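PDB 5TA0: glycoside Hydrolase from Bacteroides uniformis, which probably hydrolyses beta-1,4 linkages of agarose as a family GH86 enzyme, here an engineered variant holding neoagarooctaose. Local coordinates for residues A[92-105]-A[152-166]. Numbering follows the deposited sequence.
With EDO (1,2-ethanediol), chain N; EDO (1,2-ethanediol), chain X.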
ATOM      1  N   LEU A  92     -13.553   7.366 -23.129  1.00  7.50           N
ATOM      2  CA  LEU A  92     -13.302   6.230 -24.006  1.00  7.74           C
ATOM      3  C   LEU A  92     -14.558   5.552 -24.531  1.00  8.23           C
ATOM      4  O   LEU A  92     -14.632   5.183 -25.704  1.00  7.85           O
ATOM      5  CB  LEU A  92     -12.421   5.178 -23.303  1.00  7.82           C
ATOM      6  CG  LEU A  92     -12.042   3.957 -24.141  1.00  7.98           C
ATOM      7  CD1 LEU A  92     -11.330   4.345 -25.433  1.00  8.51           C
ATOM      8  CD2 LEU A  92     -11.160   3.034 -23.311  1.00  8.06           C
ATOM      9  N   ARG A  93     -15.549   5.387 -23.670  0.50  8.66           N
ATOM     10  CA  ARG A  93     -16.755   4.670 -24.065  0.50  9.09           C
ATOM     11  C   ARG A  93     -17.651   5.459 -25.014  0.50  8.80           C
ATOM     12  O   ARG A  93     -18.514   4.866 -25.659  0.50  8.81           O
ATOM     13  CB  ARG A  93     -17.555   4.245 -22.847  0.50 10.13           C
ATOM     14  CG  ARG A  93     -16.868   3.152 -22.049  0.50 10.94           C
ATOM     15  CD  ARG A  93     -17.859   2.481 -21.127  0.50 12.22           C
ATOM     16  NE  ARG A  93     -18.608   1.456 -21.821  0.50 13.57           N
ATOM     17  CZ  ARG A  93     -19.838   1.070 -21.504  0.50 14.62           C
ATOM     18  NH1 ARG A  93     -20.409   0.113 -22.199  0.50 15.50           N
ATOM     19  NH2 ARG A  93     -20.500   1.645 -20.513  0.50 15.71           N
ATOM     20  N   ASN A  94     -17.438   6.773 -25.098  1.00  8.52           N
ATOM     21  CA  ASN A  94     -18.261   7.644 -25.942  1.00  8.70           C
ATOM     22  C   ASN A  94     -17.562   8.300 -27.099  1.00  8.57           C
ATOM     23  O   ASN A  94     -18.250   8.869 -27.936  1.00  9.06           O
ATOM     24  CB  ASN A  94     -18.919   8.721 -25.069  1.00  9.52           C
ATOM     25  CG  ASN A  94     -19.938   8.130 -24.118  1.00 10.88           C
ATOM     26  OD1 ASN A  94     -19.629   7.792 -22.950  1.00 12.32           O
ATOM     27  ND2 ASN A  94     -21.113   7.916 -24.610  1.00 11.36           N
ATOM     28  N   VAL A  95     -16.239   8.250 -27.180  1.00  7.63           N
ATOM     29  CA  VAL A  95     -15.524   8.928 -28.267  1.00  8.07           C
ATOM     30  C   VAL A  95     -15.761   8.235 -29.611  1.00  8.04           C
ATOM     31  O   VAL A  95     -15.815   7.009 -29.718  1.00  8.13           O
ATOM     32  CB  VAL A  95     -14.035   9.082 -27.901  1.00  8.13           C
ATOM     33  CG1 VAL A  95     -13.287   7.744 -27.902  1.00  8.37           C
ATOM     34  CG2 VAL A  95     -13.349  10.098 -28.801  1.00  8.30           C
ATOM     35  N   LYS A  96     -15.869   9.044 -30.661  1.00  8.29           N
ATOM     36  CA  LYS A  96     -16.058   8.506 -31.985  1.00  8.86           C
ATOM     37  C   LYS A  96     -14.753   7.890 -32.495  1.00  7.88           C
ATOM     38  O   LYS A  96     -13.654   8.217 -32.006  1.00  7.76           O
ATOM     39  CB  LYS A  96     -16.570   9.585 -32.929  1.00 10.30           C
ATOM     40  CG  LYS A  96     -18.024   9.936 -32.619  1.00 12.50           C
ATOM     41  CD  LYS A  96     -18.490  11.237 -33.256  1.00 14.52           C
ATOM     42  CE  LYS A  96     -18.629  11.124 -34.769  1.00 14.93           C
ATOM     43  NZ  LYS A  96     -19.678  10.219 -35.301  1.00 15.40           N
ATOM     44  N   GLU A  97     -14.903   7.003 -33.470  1.00  7.38           N
ATOM     45  CA  GLU A  97     -13.787   6.325 -34.119  1.00  7.59           C
ATOM     46  C   GLU A  97     -13.169   7.180 -35.202  1.00  7.40           C
ATOM     47  O   GLU A  97     -13.874   7.891 -35.931  1.00  7.72           O
ATOM     48  CB  GLU A  97     -14.301   5.020 -34.736  1.00  7.80           C
ATOM     49  CG  GLU A  97     -13.224   4.035 -35.162  1.00  8.29           C
ATOM     50  CD  GLU A  97     -13.769   2.767 -35.758  1.00  8.47           C
ATOM     51  OE1 GLU A  97     -14.906   2.768 -36.255  1.00  9.79           O
ATOM     52  OE2 GLU A  97     -13.063   1.742 -35.713  1.00  8.84           O
ATOM     53  N   ASP A  98     -11.860   7.090 -35.356  1.00  7.09           N
ATOM     54  CA  ASP A  98     -11.151   7.795 -36.411  1.00  7.62           C
ATOM     55  C   ASP A  98     -11.603   7.222 -37.772  1.00  7.82           C
ATOM     56  O   ASP A  98     -11.355   6.062 -38.051  1.00  8.06           O
ATOM     57  CB  ASP A  98      -9.627   7.579 -36.226  1.00  7.80           C
ATOM     58  CG  ASP A  98      -8.765   8.453 -37.134  1.00  8.30           C
ATOM     59  OD1 ASP A  98      -9.267   8.899 -38.190  1.00  8.46           O
ATOM     60  OD2 ASP A  98      -7.576   8.679 -36.774  1.00  8.73           O
ATOM     61  N   PRO A  99     -12.199   8.044 -38.652  1.00  7.67           N
ATOM     62  CA  PRO A  99     -12.606   7.497 -39.950  1.00  7.84           C
ATOM     63  C   PRO A  99     -11.446   7.052 -40.839  1.00  8.41           C
ATOM     64  O   PRO A  99     -11.684   6.293 -41.778  1.00 10.06           O
ATOM     65  CB  PRO A  99     -13.376   8.671 -40.590  1.00  7.70           C
ATOM     66  CG  PRO A  99     -12.818   9.878 -39.945  1.00  7.91           C
ATOM     67  CD  PRO A  99     -12.489   9.488 -38.536  1.00  7.87           C
ATOM     68  N   GLU A 100     -10.225   7.524 -40.571  1.00  9.01           N
ATOM     69  CA  GLU A 100      -9.058   7.105 -41.342  1.00  9.92           C
ATOM     70  C   GLU A 100      -8.392   5.867 -40.785  1.00  9.48           C
ATOM     71  O   GLU A 100      -7.535   5.291 -41.463  1.00 11.04           O
ATOM     72  CB  GLU A 100      -8.025   8.234 -41.401  1.00 11.18           C
ATOM     73  CG  GLU A 100      -8.527   9.439 -42.195  1.00 13.73           C
ATOM     74  CD  GLU A 100      -7.549  10.604 -42.222  1.00 17.46           C
ATOM     75  OE1 GLU A 100      -6.754  10.810 -41.278  1.00 20.40           O
ATOM     76  OE2 GLU A 100      -7.615  11.348 -43.211  1.00 21.28           O
ATOM     77  N   ARG A 101      -8.680   5.512 -39.525  1.00  8.31           N
ATOM     78  CA  ARG A 101      -7.937   4.437 -38.839  1.00  8.10           C
ATOM     79  C   ARG A 101      -8.883   3.627 -37.980  1.00  7.79           C
ATOM     80  O   ARG A 101      -9.070   3.921 -36.802  1.00  8.16           O
ATOM     81  CB  ARG A 101      -6.819   5.022 -37.960  1.00  8.19           C
ATOM     82  CG  ARG A 101      -5.715   5.735 -38.735  1.00  8.76           C
ATOM     83  CD  ARG A 101      -4.605   6.244 -37.833  1.00  9.25           C
ATOM     84  NE  ARG A 101      -5.170   7.139 -36.838  1.00  9.32           N
ATOM     85  CZ  ARG A 101      -4.623   7.445 -35.664  1.00  8.99           C
ATOM     86  NH1 ARG A 101      -5.293   8.222 -34.836  1.00  9.05           N
ATOM     87  NH2 ARG A 101      -3.416   7.003 -35.325  1.00  9.20           N
ATOM     88  N   PRO A 102      -9.474   2.572 -38.544  1.00  7.96           N
ATOM     89  CA  PRO A 102     -10.346   1.707 -37.757  1.00  7.90           C
ATOM     90  C   PRO A 102      -9.638   1.226 -36.491  1.00  7.77           C
ATOM     91  O   PRO A 102      -8.468   0.876 -36.522  1.00  7.94           O
ATOM     92  CB  PRO A 102     -10.613   0.538 -38.696  1.00  8.34           C
ATOM     93  CG  PRO A 102     -10.465   1.103 -40.073  1.00  8.43           C
ATOM     94  CD  PRO A 102      -9.433   2.186 -39.971  1.00  8.07           C
ATOM     95  N   GLY A 103     -10.368   1.257 -35.400  1.00  7.08           N
ATOM     96  CA  GLY A 103      -9.841   0.871 -34.105  1.00  7.11           C
ATOM     97  C   GLY A 103      -9.070   1.904 -33.326  1.00  6.96           C
ATOM     98  O   GLY A 103      -8.532   1.589 -32.259  1.00  7.09           O
ATOM     99  N   PHE A 104      -9.021   3.142 -33.821  1.00  7.15           N
ATOM    100  CA  PHE A 104      -8.423   4.252 -33.081  1.00  6.98           C
ATOM    101  C   PHE A 104      -9.514   5.248 -32.736  1.00  7.09           C
ATOM    102  O   PHE A 104     -10.428   5.503 -33.538  1.00  7.20           O
ATOM    103  CB  PHE A 104      -7.365   4.964 -33.914  1.00  7.55           C
ATOM    104  CG  PHE A 104      -6.073   4.195 -34.052  1.00  7.87           C
ATOM    105  CD1 PHE A 104      -4.936   4.617 -33.381  1.00  7.78           C
ATOM    106  CD2 PHE A 104      -5.981   3.055 -34.835  1.00  7.77           C
ATOM    107  CE1 PHE A 104      -3.729   3.924 -33.484  1.00  8.16           C
ATOM    108  CE2 PHE A 104      -4.781   2.354 -34.924  1.00  7.94           C
ATOM    109  CZ  PHE A 104      -3.660   2.804 -34.251  1.00  7.84           C
ATOM    110  N   ALA A 105      -9.392   5.847 -31.567  1.00  6.84           N
ATOM    111  CA  ALA A 105     -10.228   7.016 -31.194  1.00  7.36           C
ATOM    112  C   ALA A 105      -9.948   8.176 -32.149  1.00  7.58           C
ATOM    113  O   ALA A 105      -8.790   8.467 -32.487  1.00  7.67           O
ATOM    114  CB  ALA A 105      -9.950   7.446 -29.756  1.00  7.53           C
ATOM    115  N   THR A 152     -17.130  -0.195 -27.634  1.00  8.25           N
ATOM    116  CA  THR A 152     -17.558   0.968 -26.843  1.00  8.65           C
ATOM    117  C   THR A 152     -19.045   1.217 -27.084  1.00  8.96           C
ATOM    118  O   THR A 152     -19.684   0.510 -27.877  1.00  9.37           O
ATOM    119  CB  THR A 152     -16.782   2.229 -27.232  1.00  8.54           C
ATOM    120  OG1 THR A 152     -17.194   2.656 -28.547  1.00  8.40           O
ATOM    121  CG2 THR A 152     -15.290   1.989 -27.199  1.00  8.89           C
ATOM    122  N   LEU A 153     -19.592   2.254 -26.450  1.00  9.54           N
ATOM    123  CA  LEU A 153     -21.000   2.621 -26.700  1.00 10.84           C
ATOM    124  C   LEU A 153     -21.215   3.118 -28.126  1.00 11.12           C
ATOM    125  O   LEU A 153     -22.357   3.180 -28.589  1.00 12.79           O
ATOM    126  CB  LEU A 153     -21.498   3.666 -25.711  1.00 11.40           C
ATOM    127  CG  LEU A 153     -21.456   3.227 -24.247  1.00 12.51           C
ATOM    128  CD1 LEU A 153     -21.783   4.396 -23.334  1.00 12.92           C
ATOM    129  CD2 LEU A 153     -22.430   2.091 -24.014  1.00 13.37           C
ATOM    130  N   LYS A 154     -20.129   3.481 -28.823  1.00 10.35           N
ATOM    131  CA  LYS A 154     -20.217   3.896 -30.213  1.00 10.80           C
ATOM    132  C   LYS A 154     -20.071   2.736 -31.198  1.00 10.31           C
ATOM    133  O   LYS A 154     -20.093   2.973 -32.400  1.00 11.28           O
ATOM    134  CB  LYS A 154     -19.176   5.004 -30.522  1.00 11.49           C
ATOM    135  CG  LYS A 154     -19.435   6.317 -29.815  1.00 13.26           C
ATOM    136  CD  LYS A 154     -20.659   7.024 -30.394  1.00 14.62           C
ATOM    137  CE  LYS A 154     -20.728   8.455 -29.925  1.00 16.65           C
ATOM    138  NZ  LYS A 154     -21.968   9.112 -30.411  1.00 18.68           N
ATOM    139  N   GLY A 155     -19.932   1.487 -30.715  1.00  9.49           N
ATOM    140  CA  GLY A 155     -19.998   0.320 -31.578  1.00  9.17           C
ATOM    141  C   GLY A 155     -18.701  -0.139 -32.205  1.00  8.62           C
ATOM    142  O   GLY A 155     -18.743  -0.966 -33.131  1.00  9.80           O
ATOM    143  N   TRP A 156     -17.565   0.402 -31.756  1.00  7.89           N
ATOM    144  CA  TRP A 156     -16.257   0.039 -32.310  1.00  7.43           C
ATOM    145  C   TRP A 156     -15.355  -0.420 -31.170  1.00  7.20           C
ATOM    146  O   TRP A 156     -15.534  -0.043 -30.023  1.00  7.63           O
ATOM    147  CB  TRP A 156     -15.637   1.210 -33.120  1.00  7.36           C
ATOM    148  CG  TRP A 156     -15.344   2.423 -32.327  1.00  7.28           C
ATOM    149  CD1 TRP A 156     -16.205   3.450 -32.036  1.00  7.23           C
ATOM    150  CD2 TRP A 156     -14.110   2.751 -31.713  1.00  7.31           C
ATOM    151  NE1 TRP A 156     -15.573   4.392 -31.259  1.00  7.48           N
ATOM    152  CE2 TRP A 156     -14.275   3.989 -31.047  1.00  7.49           C
ATOM    153  CE3 TRP A 156     -12.849   2.124 -31.678  1.00  7.23           C
ATOM    154  CZ2 TRP A 156     -13.234   4.596 -30.343  1.00  7.54           C
ATOM    155  CZ3 TRP A 156     -11.826   2.734 -30.980  1.00  7.48           C
ATOM    156  CH2 TRP A 156     -12.025   3.937 -30.305  1.00  7.46           C
ATOM    157  N   ALA A 157     -14.354  -1.196 -31.534  1.00  7.32           N
ATOM    158  CA  ALA A 157     -13.394  -1.772 -30.580  1.00  7.23           C
ATOM    159  C   ALA A 157     -11.988  -1.237 -30.838  1.00  6.96           C
ATOM    160  O   ALA A 157     -11.592  -1.076 -31.999  1.00  7.17           O
ATOM    161  CB  ALA A 157     -13.376  -3.281 -30.707  1.00  7.69           C
ATOM    162  N   LEU A 158     -11.224  -0.979 -29.770  1.00  6.93           N
ATOM    163  CA  LEU A 158      -9.850  -0.557 -29.938  1.00  7.14           C
ATOM    164  C   LEU A 158      -9.062  -1.603 -30.741  1.00  7.08           C
ATOM    165  O   LEU A 158      -9.259  -2.810 -30.593  1.00  7.40           O
ATOM    166  CB  LEU A 158      -9.192  -0.282 -28.587  1.00  7.37           C
ATOM    167  CG  LEU A 158      -9.568   1.061 -27.947  1.00  7.97           C
ATOM    168  CD1 LEU A 158      -9.311   1.084 -26.464  1.00  8.57           C
ATOM    169  CD2 LEU A 158      -8.862   2.231 -28.629  1.00  7.99           C
ATOM    170  N   SER A 159      -8.150  -1.135 -31.584  1.00  7.08           N
ATOM    171  CA  SER A 159      -7.385  -1.989 -32.460  1.00  7.60           C
ATOM    172  C   SER A 159      -6.715  -3.140 -31.740  1.00  7.91           C
ATOM    173  O   SER A 159      -6.075  -2.918 -30.715  1.00  7.15           O
ATOM    174  CB  SER A 159      -6.312  -1.179 -33.176  1.00  7.76           C
ATOM    175  OG  SER A 159      -5.660  -2.029 -34.100  1.00  8.55           O
ATOM    176  N   GLN A 160      -6.850  -4.350 -32.280  0.50  8.51           N
ATOM    177  CA  GLN A 160      -6.223  -5.555 -31.703  0.50  9.37           C
ATOM    178  C   GLN A 160      -4.943  -5.964 -32.426  0.50  9.65           C
ATOM    179  O   GLN A 160      -4.345  -6.981 -32.091  0.50 10.01           O
ATOM    180  CB  GLN A 160      -7.197  -6.720 -31.721  0.50 10.01           C
ATOM    181  CG  GLN A 160      -8.478  -6.429 -30.972  0.50 10.67           C
ATOM    182  CD  GLN A 160      -9.439  -7.583 -31.026  0.50 11.38           C
ATOM    183  OE1 GLN A 160     -10.435  -7.528 -31.746  0.50 12.04           O
ATOM    184  NE2 GLN A 160      -9.141  -8.636 -30.282  0.50 12.35           N
ATOM    185  N   LYS A 161      -4.497  -5.155 -33.373  1.00  9.92           N
ATOM    186  CA  LYS A 161      -3.324  -5.472 -34.187  1.00 10.61           C
ATOM    187  C   LYS A 161      -2.113  -5.695 -33.322  1.00 10.92           C
ATOM    188  O   LYS A 161      -1.963  -5.118 -32.256  1.00 10.72           O
ATOM    189  CB  LYS A 161      -2.988  -4.284 -35.115  1.00 11.05           C
ATOM    190  CG  LYS A 161      -4.020  -3.947 -36.180  1.00 11.27           C
ATOM    191  CD  LYS A 161      -3.975  -4.901 -37.359  1.00 11.83           C
ATOM    192  CE  LYS A 161      -5.067  -4.600 -38.386  1.00 12.21           C
ATOM    193  NZ  LYS A 161      -6.433  -4.871 -37.835  1.00 12.69           N
ATOM    194  N   ASP A 162      -1.185  -6.496 -33.836  1.00 11.61           N
ATOM    195  CA  ASP A 162       0.109  -6.649 -33.204  1.00 13.38           C
ATOM    196  C   ASP A 162       1.162  -6.881 -34.283  1.00 13.57           C
ATOM    197  O   ASP A 162       1.650  -8.002 -34.475  1.00 16.53           O
ATOM    198  CB  ASP A 162       0.070  -7.790 -32.198  1.00 14.22           C
ATOM    199  CG  ASP A 162       1.348  -7.891 -31.355  1.00 15.83           C
ATOM    200  OD1 ASP A 162       2.085  -6.897 -31.179  1.00 15.05           O
ATOM    201  OD2 ASP A 162       1.603  -9.001 -30.847  1.00 19.01           O
ATOM    202  N   THR A 163       1.477  -5.804 -34.983  1.00 14.24           N
ATOM    203  CA  THR A 163       2.445  -5.809 -36.076  1.00 15.82           C
ATOM    204  C   THR A 163       3.698  -5.066 -35.659  1.00 17.42           C
ATOM    205  O   THR A 163       3.736  -4.441 -34.597  1.00 15.33           O
ATOM    206  CB  THR A 163       1.849  -5.134 -37.315  1.00 15.12           C
ATOM    207  OG1 THR A 163       1.644  -3.745 -37.064  1.00 14.62           O
ATOM    208  CG2 THR A 163       0.548  -5.789 -37.737  1.00 16.01           C
ATOM    209  N   GLU A 164       4.735  -5.134 -36.492  1.00 19.60           N
ATOM    210  CA  GLU A 164       5.969  -4.384 -36.245  1.00 21.92           C
ATOM    211  C   GLU A 164       5.720  -2.887 -36.074  1.00 21.01           C
ATOM    212  O   GLU A 164       6.236  -2.273 -35.136  1.00 20.80           O
ATOM    213  CB  GLU A 164       6.971  -4.632 -37.392  1.00 25.73           C
ATOM    214  CG  GLU A 164       8.323  -3.921 -37.264  1.00 30.65           C
ATOM    215  CD  GLU A 164       9.257  -4.185 -38.450  1.00 34.86           C
ATOM    216  OE1 GLU A 164       8.967  -5.074 -39.289  1.00 38.89           O
ATOM    217  OE2 GLU A 164      10.299  -3.504 -38.543  1.00 39.83           O
ATOM    218  N   ASP A 165       4.923  -2.297 -36.960  1.00 20.68           N
ATOM    219  CA  ASP A 165       4.647  -0.859 -36.898  1.00 21.48           C
ATOM    220  C   ASP A 165       3.519  -0.508 -35.928  1.00 18.68           C
ATOM    221  O   ASP A 165       3.451   0.633 -35.479  1.00 19.76           O
ATOM    222  CB  ASP A 165       4.298  -0.298 -38.281  1.00 25.27           C
ATOM    223  CG  ASP A 165       5.482  -0.299 -39.240  1.00 29.44           C
ATOM    224  OD1 ASP A 165       6.646  -0.162 -38.790  1.00 32.44           O
ATOM    225  OD2 ASP A 165       5.222  -0.423 -40.455  1.00 33.94           O
ATOM    226  N   GLU A 166       2.651  -1.477 -35.621  1.00 14.82           N
ATOM    227  CA  GLU A 166       1.518  -1.255 -34.708  1.00 12.87           C
ATOM    228  C   GLU A 166       1.503  -2.372 -33.669  1.00 11.04           C
ATOM    229  O   GLU A 166       0.690  -3.288 -33.741  1.00 10.27           O
ATOM    230  CB  GLU A 166       0.206  -1.177 -35.477  1.00 12.39           C
ATOM    231  CG  GLU A 166      -0.941  -0.669 -34.621  1.00 12.25           C
ATOM    232  CD  GLU A 166      -2.288  -0.707 -35.291  1.00 12.54           C
ATOM    233  OE1 GLU A 166      -2.365  -0.612 -36.530  1.00 14.33           O
ATOM    234  OE2 GLU A 166      -3.308  -0.838 -34.585  1.00 11.39           O
TER
HETATM  235  C1  EDO N 711     -10.502  -2.445 -35.692  1.00 19.43           C
HETATM  236  O1  EDO N 711     -11.299  -2.340 -36.843  1.00 17.90           O
HETATM  237  C2  EDO N 711     -11.270  -3.278 -34.696  1.00 19.46           C
HETATM  238  O2  EDO N 711     -10.504  -3.354 -33.509  1.00 18.80           O
HETATM  239  C1  EDO X 721     -23.569   6.988 -26.866  1.00 32.40           C
HETATM  240  O1  EDO X 721     -22.304   7.663 -26.989  1.00 31.38           O
HETATM  241  C2  EDO X 721     -24.030   6.503 -28.235  1.00 32.41           C
HETATM  242  O2  EDO X 721     -23.978   7.585 -29.178  1.00 32.08           O
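Trp156 lays its indole into the loop that follows helix 86-94, where Glu97 covers one face and the main chain borders the rim. Glu97 CB stands 3.5 Å from the centroid of the five-membered ring of Trp156, almost on the ring normal, a CH-pi contact. In the ring plane, Trp156 NE1 donates to Val95 O at 3.0 Å (N-H...O 149°), satisfying a buried indole N-H. At the far end CH2 of Trp156 comes 3.5 Å from Ala105 N. Trp156 CG sits between its own backbone N and carbonyl carbon (chi1 63°), which folds the ring back over Thr152 OG1, on the face opposite Glu97. With an alanine here, Val95 O would probably lose its indole donor and a gap would open between Glu97 and Ala105. Glu97 is itself held by Gly103 N, which donates to the anti lone pair of its OE2 at 2.8 Å and helps to fix its rotation; the carboxylate lies beside the CB-CG bond of Trp156, its plane 16° from that of the indole. Two backbone bonds flank the ring: Leu153 N to Arg93 O and Ser159 N to Gly103 O, the latter 2.8 Å. Gly103 passes so close to Ser159 that a side chain would collide with its CA. Beyond it, Ser159 OG gives a 2.7 Å bond to Glu166 OE2, whose oxygen also approaches CE2 of Phe104 obliquely. Farther out, Arg101 NE and NH1 form a side-on salt bridge to Asp98 OD2, bracing the type I turn 98-101. The contact joins two peripheral loops of the barrel, one linking helices 86-94 and 107-123, the other running from strand 134-140 to helix 170-183; Val95 packs on Leu113 of helix 107-123, while Leu92 and Phe104 rest on helix 170-183.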